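Local atomic coordinates of L-Ala-D/L-Glu Epimerase (Escherichia coli, PDB entry 1JPD), a protein that belongs to the enolase superfamily, pairing an N-terminal domain of the mandelate racemase/muconate lactonizing enzyme type with a C-terminal domain of TIM-barrel type. Residues A125-I130 and K152-N157; L176-N181 and A202-P207. All coordinates share one frame; numbering follows the deposited sequence.

Contact 1 (A125-I130 and K152-N157); sequences AQTVVI and KVKLDN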
loop_
_atom_site.group_PDB
_atom_site.type_symbol
_atom_site.label_atom_id
_atom_site.label_comp_id
_atom_site.label_asym_id
_atom_site.label_seq_id
_atom_site.Cartn_x
_atom_site.Cartn_y
_atom_site.Cartn_z
ATOM N N ALA A 125 -2.992 -8.368 -6.001
ATOM C CA ALA A 125 -4.421 -8.505 -5.809
ATOM C C ALA A 125 -5.242 -7.796 -6.873
ATOM O O ALA A 125 -5.037 -6.618 -7.152
ATOM C CB ALA A 125 -4.796 -7.983 -4.444
ATOM N N GLN A 126 -6.173 -8.529 -7.472
ATOM C CA GLN A 126 -7.056 -7.959 -8.468
ATOM C C GLN A 126 -8.342 -7.613 -7.753
ATOM O O GLN A 126 -8.885 -8.427 -7.002
ATOM C CB GLN A 126 -7.342 -8.956 -9.581
ATOM C CG GLN A 126 -6.323 -8.899 -10.676
ATOM C CD GLN A 126 -6.348 -7.581 -11.441
ATOM O OE1 GLN A 126 -5.318 -7.134 -11.939
ATOM N NE2 GLN A 126 -7.525 -6.969 -11.555
ATOM N N THR A 127 -8.831 -6.402 -7.976
ATOM C CA THR A 127 -10.045 -5.979 -7.321
ATOM C C THR A 127 -11.304 -6.510 -7.985
ATOM O O THR A 127 -11.436 -6.484 -9.204
ATOM C CB THR A 127 -10.152 -4.438 -7.268
ATOM O OG1 THR A 127 -9.111 -3.914 -6.440
ATOM C CG2 THR A 127 -11.507 -4.015 -6.703
ATOM N N VAL A 128 -12.213 -7.016 -7.159
ATOM C CA VAL A 128 -13.508 -7.479 -7.606
ATOM C C VAL A 128 -14.378 -6.447 -6.906
ATOM O O VAL A 128 -14.567 -6.495 -5.690
ATOM C CB VAL A 128 -13.861 -8.874 -7.070
ATOM C CG1 VAL A 128 -15.283 -9.226 -7.471
ATOM C CG2 VAL A 128 -12.889 -9.909 -7.618
ATOM N N VAL A 129 -14.880 -5.491 -7.672
ATOM C CA VAL A 129 -15.687 -4.424 -7.109
ATOM C C VAL A 129 -17.087 -4.861 -6.685
ATOM O O VAL A 129 -17.612 -5.867 -7.157
ATOM C CB VAL A 129 -15.794 -3.258 -8.110
ATOM C CG1 VAL A 129 -14.392 -2.793 -8.513
ATOM C CG2 VAL A 129 -16.579 -3.700 -9.331
ATOM N N ILE A 130 -17.683 -4.092 -5.781
ATOM C CA ILE A 130 -19.023 -4.370 -5.286
ATOM C C ILE A 130 -20.044 -4.425 -6.425
ATOM O O ILE A 130 -19.946 -3.685 -7.399
ATOM C CB ILE A 130 -19.465 -3.287 -4.267
ATOM C CG1 ILE A 130 -18.568 -3.358 -3.026
ATOM C CG2 ILE A 130 -20.932 -3.472 -3.891
ATOM C CD1 ILE A 130 -18.999 -2.435 -1.889
ATOM N N LYS A 152 -9.040 -9.599 -4.578
ATOM C CA LYS A 152 -9.389 -8.797 -3.411
ATOM C C LYS A 152 -10.847 -8.424 -3.586
ATOM O O LYS A 152 -11.183 -7.602 -4.439
ATOM C CB LYS A 152 -8.535 -7.530 -3.323
ATOM C CG LYS A 152 -8.838 -6.686 -2.089
ATOM C CD LYS A 152 -7.894 -5.497 -1.955
ATOM C CE LYS A 152 -8.094 -4.477 -3.065
ATOM N NZ LYS A 152 -7.106 -3.370 -2.976
ATOM N N VAL A 153 -11.720 -9.041 -2.797
ATOM C CA VAL A 153 -13.146 -8.759 -2.902
ATOM C C VAL A 153 -13.520 -7.568 -2.046
ATOM O O VAL A 153 -13.307 -7.579 -0.830
ATOM C CB VAL A 153 -13.992 -9.971 -2.460
ATOM C CG1 VAL A 153 -15.464 -9.637 -2.568
ATOM C CG2 VAL A 153 -13.667 -11.177 -3.328
ATOM N N LYS A 154 -14.060 -6.535 -2.685
ATOM C CA LYS A 154 -14.484 -5.332 -1.971
ATOM C C LYS A 154 -15.913 -5.555 -1.476
ATOM O O LYS A 154 -16.784 -5.963 -2.243
ATOM C CB LYS A 154 -14.449 -4.113 -2.904
ATOM C CG LYS A 154 -13.069 -3.541 -3.163
ATOM C CD LYS A 154 -12.876 -2.210 -2.432
ATOM C CE LYS A 154 -11.523 -1.577 -2.765
ATOM N NZ LYS A 154 -11.381 -1.220 -4.215
ATOM N N LEU A 155 -16.161 -5.307 -0.198
ATOM C CA LEU A 155 -17.510 -5.488 0.332
ATOM C C LEU A 155 -17.940 -4.332 1.222
ATOM O O LEU A 155 -17.118 -3.686 1.882
ATOM C CB LEU A 155 -17.619 -6.784 1.151
ATOM C CG LEU A 155 -17.449 -8.146 0.483
ATOM C CD1 LEU A 155 -17.551 -9.240 1.544
ATOM C CD2 LEU A 155 -18.510 -8.333 -0.578
ATOM N N ASP A 156 -19.237 -4.061 1.223
ATOM C CA ASP A 156 -19.771 -3.032 2.087
ATOM C C ASP A 156 -20.566 -3.793 3.126
ATOM O O ASP A 156 -20.248 -4.931 3.439
ATOM C CB ASP A 156 -20.668 -2.038 1.330
ATOM C CG ASP A 156 -21.799 -2.703 0.569
ATOM O OD1 ASP A 156 -22.124 -3.883 0.847
ATOM O OD2 ASP A 156 -22.376 -2.022 -0.309
ATOM N N ASN A 157 -21.617 -3.185 3.638
ATOM C CA ASN A 157 -22.407 -3.831 4.657
ATOM C C ASN A 157 -23.577 -4.642 4.107
ATOM O O ASN A 157 -24.397 -5.144 4.865
ATOM C CB ASN A 157 -22.914 -2.761 5.618
ATOM C CG ASN A 157 -23.096 -3.284 7.011
ATOM O OD1 ASN A 157 -22.171 -3.848 7.597
ATOM N ND2 ASN A 157 -24.290 -3.102 7.559
#

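Contact 2 (L176-N181 and A202-P207); sequences LIVDAN and AMLEQP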
loop_
_atom_site.group_PDB
_atom_site.type_symbol
_atom_site.label_atom_id
_atom_site.label_comp_id
_atom_site.label_asym_id
_atom_site.label_seq_id
_atom_site.Cartn_x
_atom_site.Cartn_y
_atom_site.Cartn_z
ATOM N N LEU A 176 -8.719 -15.814 -1.986
ATOM C CA LEU A 176 -9.547 -14.631 -1.768
ATOM C C LEU A 176 -9.243 -13.853 -0.492
ATOM O O LEU A 176 -9.051 -14.444 0.570
ATOM C CB LEU A 176 -11.030 -15.026 -1.726
ATOM C CG LEU A 176 -11.637 -15.861 -2.847
ATOM C CD1 LEU A 176 -13.063 -16.226 -2.480
ATOM C CD2 LEU A 176 -11.606 -15.080 -4.147
ATOM N N ILE A 177 -9.194 -12.524 -0.604
ATOM C CA ILE A 177 -9.014 -11.662 0.559
ATOM C C ILE A 177 -10.143 -10.639 0.458
ATOM O O ILE A 177 -10.554 -10.274 -0.641
ATOM C CB ILE A 177 -7.626 -10.983 0.600
ATOM C CG1 ILE A 177 -7.398 -10.112 -0.632
ATOM C CG2 ILE A 177 -6.537 -12.050 0.696
ATOM C CD1 ILE A 177 -6.045 -9.407 -0.602
ATOM N N VAL A 178 -10.678 -10.217 1.599
ATOM C CA VAL A 178 -11.791 -9.273 1.621
ATOM C C VAL A 178 -11.448 -7.932 2.250
ATOM O O VAL A 178 -10.906 -7.873 3.355
ATOM C CB VAL A 178 -13.002 -9.860 2.393
ATOM C CG1 VAL A 178 -13.973 -8.752 2.781
ATOM C CG2 VAL A 178 -13.709 -10.896 1.543
ATOM N N ASP A 179 -11.769 -6.855 1.536
ATOM C CA ASP A 179 -11.537 -5.509 2.036
ATOM C C ASP A 179 -12.907 -4.938 2.381
ATOM O O ASP A 179 -13.635 -4.483 1.502
ATOM C CB ASP A 179 -10.860 -4.637 0.974
ATOM C CG ASP A 179 -10.363 -3.303 1.537
ATOM O OD1 ASP A 179 -10.571 -3.055 2.743
ATOM O OD2 ASP A 179 -9.760 -2.505 0.780
ATOM N N ALA A 180 -13.269 -4.990 3.656
ATOM C CA ALA A 180 -14.561 -4.468 4.089
ATOM C C ALA A 180 -14.474 -2.951 4.232
ATOM O O ALA A 180 -15.471 -2.274 4.504
ATOM C CB ALA A 180 -14.980 -5.116 5.408
ATOM N N ASN A 181 -13.260 -2.435 4.069
ATOM C CA ASN A 181 -12.994 -1.001 4.106
ATOM C C ASN A 181 -13.768 -0.177 5.162
ATOM O O ASN A 181 -14.446 0.797 4.828
ATOM C CB ASN A 181 -13.268 -0.442 2.703
ATOM C CG ASN A 181 -12.684 0.943 2.494
ATOM O OD1 ASN A 181 -13.318 1.793 1.858
ATOM N ND2 ASN A 181 -11.465 1.177 3.013
ATOM N N ALA A 202 -8.747 -16.244 2.832
ATOM C CA ALA A 202 -7.434 -16.156 3.457
ATOM C C ALA A 202 -7.275 -15.016 4.454
ATOM O O ALA A 202 -6.562 -15.160 5.452
ATOM C CB ALA A 202 -6.358 -16.045 2.382
ATOM N N MET A 203 -7.930 -13.885 4.197
ATOM C CA MET A 203 -7.798 -12.742 5.089
ATOM C C MET A 203 -8.906 -11.698 4.941
ATOM O O MET A 203 -9.438 -11.497 3.854
ATOM C CB MET A 203 -6.422 -12.106 4.858
ATOM C CG MET A 203 -6.160 -10.817 5.605
ATOM S SD MET A 203 -6.858 -9.375 4.749
ATOM C CE MET A 203 -5.539 -9.019 3.538
ATOM N N LEU A 204 -9.254 -11.060 6.054
ATOM C CA LEU A 204 -10.271 -10.012 6.098
ATOM C C LEU A 204 -9.564 -8.709 6.483
ATOM O O LEU A 204 -8.880 -8.641 7.509
ATOM C CB LEU A 204 -11.335 -10.342 7.142
ATOM C CG LEU A 204 -12.306 -9.204 7.475
ATOM C CD1 LEU A 204 -13.143 -8.834 6.240
ATOM C CD2 LEU A 204 -13.198 -9.638 8.627
ATOM N N GLU A 205 -9.749 -7.667 5.678
ATOM C CA GLU A 205 -9.074 -6.391 5.917
ATOM C C GLU A 205 -9.924 -5.252 6.489
ATOM O O GLU A 205 -10.979 -4.917 5.952
ATOM C CB GLU A 205 -8.410 -5.955 4.605
ATOM C CG GLU A 205 -7.668 -4.647 4.639
ATOM C CD GLU A 205 -6.821 -4.436 3.388
ATOM O OE1 GLU A 205 -7.195 -4.959 2.311
ATOM O OE2 GLU A 205 -5.786 -3.740 3.480
ATOM N N GLN A 206 -9.449 -4.681 7.592
ATOM C CA GLN A 206 -10.086 -3.545 8.271
ATOM C C GLN A 206 -11.608 -3.477 8.186
ATOM O O GLN A 206 -12.160 -2.568 7.573
ATOM C CB GLN A 206 -9.506 -2.237 7.721
ATOM C CG GLN A 206 -9.922 -0.964 8.459
ATOM C CD GLN A 206 -9.020 -0.635 9.641
ATOM O OE1 GLN A 206 -7.809 -0.880 9.607
ATOM N NE2 GLN A 206 -9.603 -0.056 10.686
ATOM N N PRO A 207 -12.309 -4.425 8.821
ATOM C CA PRO A 207 -13.770 -4.432 8.794
ATOM C C PRO A 207 -14.400 -3.294 9.591
ATOM O O PRO A 207 -15.503 -2.838 9.269
ATOM C CB PRO A 207 -14.111 -5.793 9.379
ATOM C CG PRO A 207 -13.026 -5.984 10.372
ATOM C CD PRO A 207 -11.805 -5.577 9.582
#

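Contact 1 (A125-I130 and K152-N157)
Thr127 lies beside Lys152 and Val128 beside Val153 in a parallel pairing whose strand segments, 126-128 and 152-154, run at 30° to one another with axes 4.8 Å apart at their closest. Three nearly straight backbone hydrogen bonds hold them: Lys152 N to Gln126 O (2.7 Å), Val128 N to Lys152 O (3.0 Å) and Lys154 N to Val128 O (3.0 Å). Thr127 and Lys152 share one face of the sheet, their side chains alongside and pointing the same way. The Lys152 chain leaves extended and then bends at its third torsion (67°), which sets CE 3.6 Å from Thr127 OG1, while NZ continues to a salt bridge with Asp300. Lys154 slants past the same threonine, but meets its methyl branch: NZ lies 3.7 Å from Thr127 CG2. Val128 and Val153 occupy the opposite face, where Val128 CB and Val153 CG2 make a looser approach and both side chains reach Met136 of helix 133-145, the connection between the two strands in a right-handed beta-alpha-beta unit. Beyond the paired residues, Ile130 leans across the loop that follows strand 150-154. Its CG1 is anti to the carbonyl carbon and chi2 is extended (-174°), a shape that carries CD1 to 3.6 Å from Asp156 CB and along the carboxylate. Asp156 OD1 accepts from the backbone N of His158 and forms a salt bridge to Arg163. Thr127 and Lys152 thus set a polar pair against the apolar Val128 and Val153 across the sheet. Lys154 adds a second lysine chain in van der Waals contact with Thr127, and every hydrogen bond between the two segments is backbone to backbone, leaving Lys152 NZ to its bond with Asp300.

Contact 2 (L176-N181 and A202-P207)
Val178 and Leu204 meet by their methyls, CG1 of the valine 3.6 Å from CD1 of the leucine as the two side chains cross at a slant. The second torsion of Leu204 (64°) helps turn CD1 toward Val178, and Ala180 CB adds a looser touch on the same methyl. Helix 189-198 packs on Leu204 through Cys193 and Leu196, and Met164 of helix 160-170 on Val178. On the other face Met203, bent at its second and third torsions, swings CE to 4.1 Å from Ile177 CB. This is neighbouring-strand packing of a TIM-type barrel: helix 189-198 connects two parallel strands and lies on their Val178-Leu204 side. Within the sheet, backbone bonds run from Val178 N to Met203 O (2.9 Å) and from Glu205 N to Val178 O (2.6 Å). Near the strand ends Ala180 N reaches Glu205 O at 3.2 Å, and Ala180 CB rests on Pro207 CA. Asp179 closes an Asx turn, its OD1 accepting from Asn181 N (3.1 Å), which comes from above the carboxylate plane. On the Ile177-Met203 face, the carboxylates of Asp179 and Glu205 cross without a bond between them, a close approach of like groups with planes 30° apart and Asp179 OD2 3.9 Å from Glu205 OE1; Glu205 OE2 takes a hydrogen bond from Asn248 ND2 and lies close to another acid, Asp228.

In the fold
Contact 1 closes before contact 2 opens along the chain, and their centres lie about 9 Å apart on the same side of the chain's centre. Both belong to one sheet, in which strands 121-128, 150-154, 175-179 and 203-205 follow one another in parallel order; the middle two are neighbours and join the contacts. Probable hydrogen bonds run from Val153 N to Ile177 O (2.7 Å) and from Asp179 N to Val153 O (2.9 Å), and Leu155 packs on Val178. Both contacts lie at the C-terminal ends of barrel strands, where TIM barrels carry their active sites; the lysines of contact 1 and acids of contact 2 are consistent with one shared pocket.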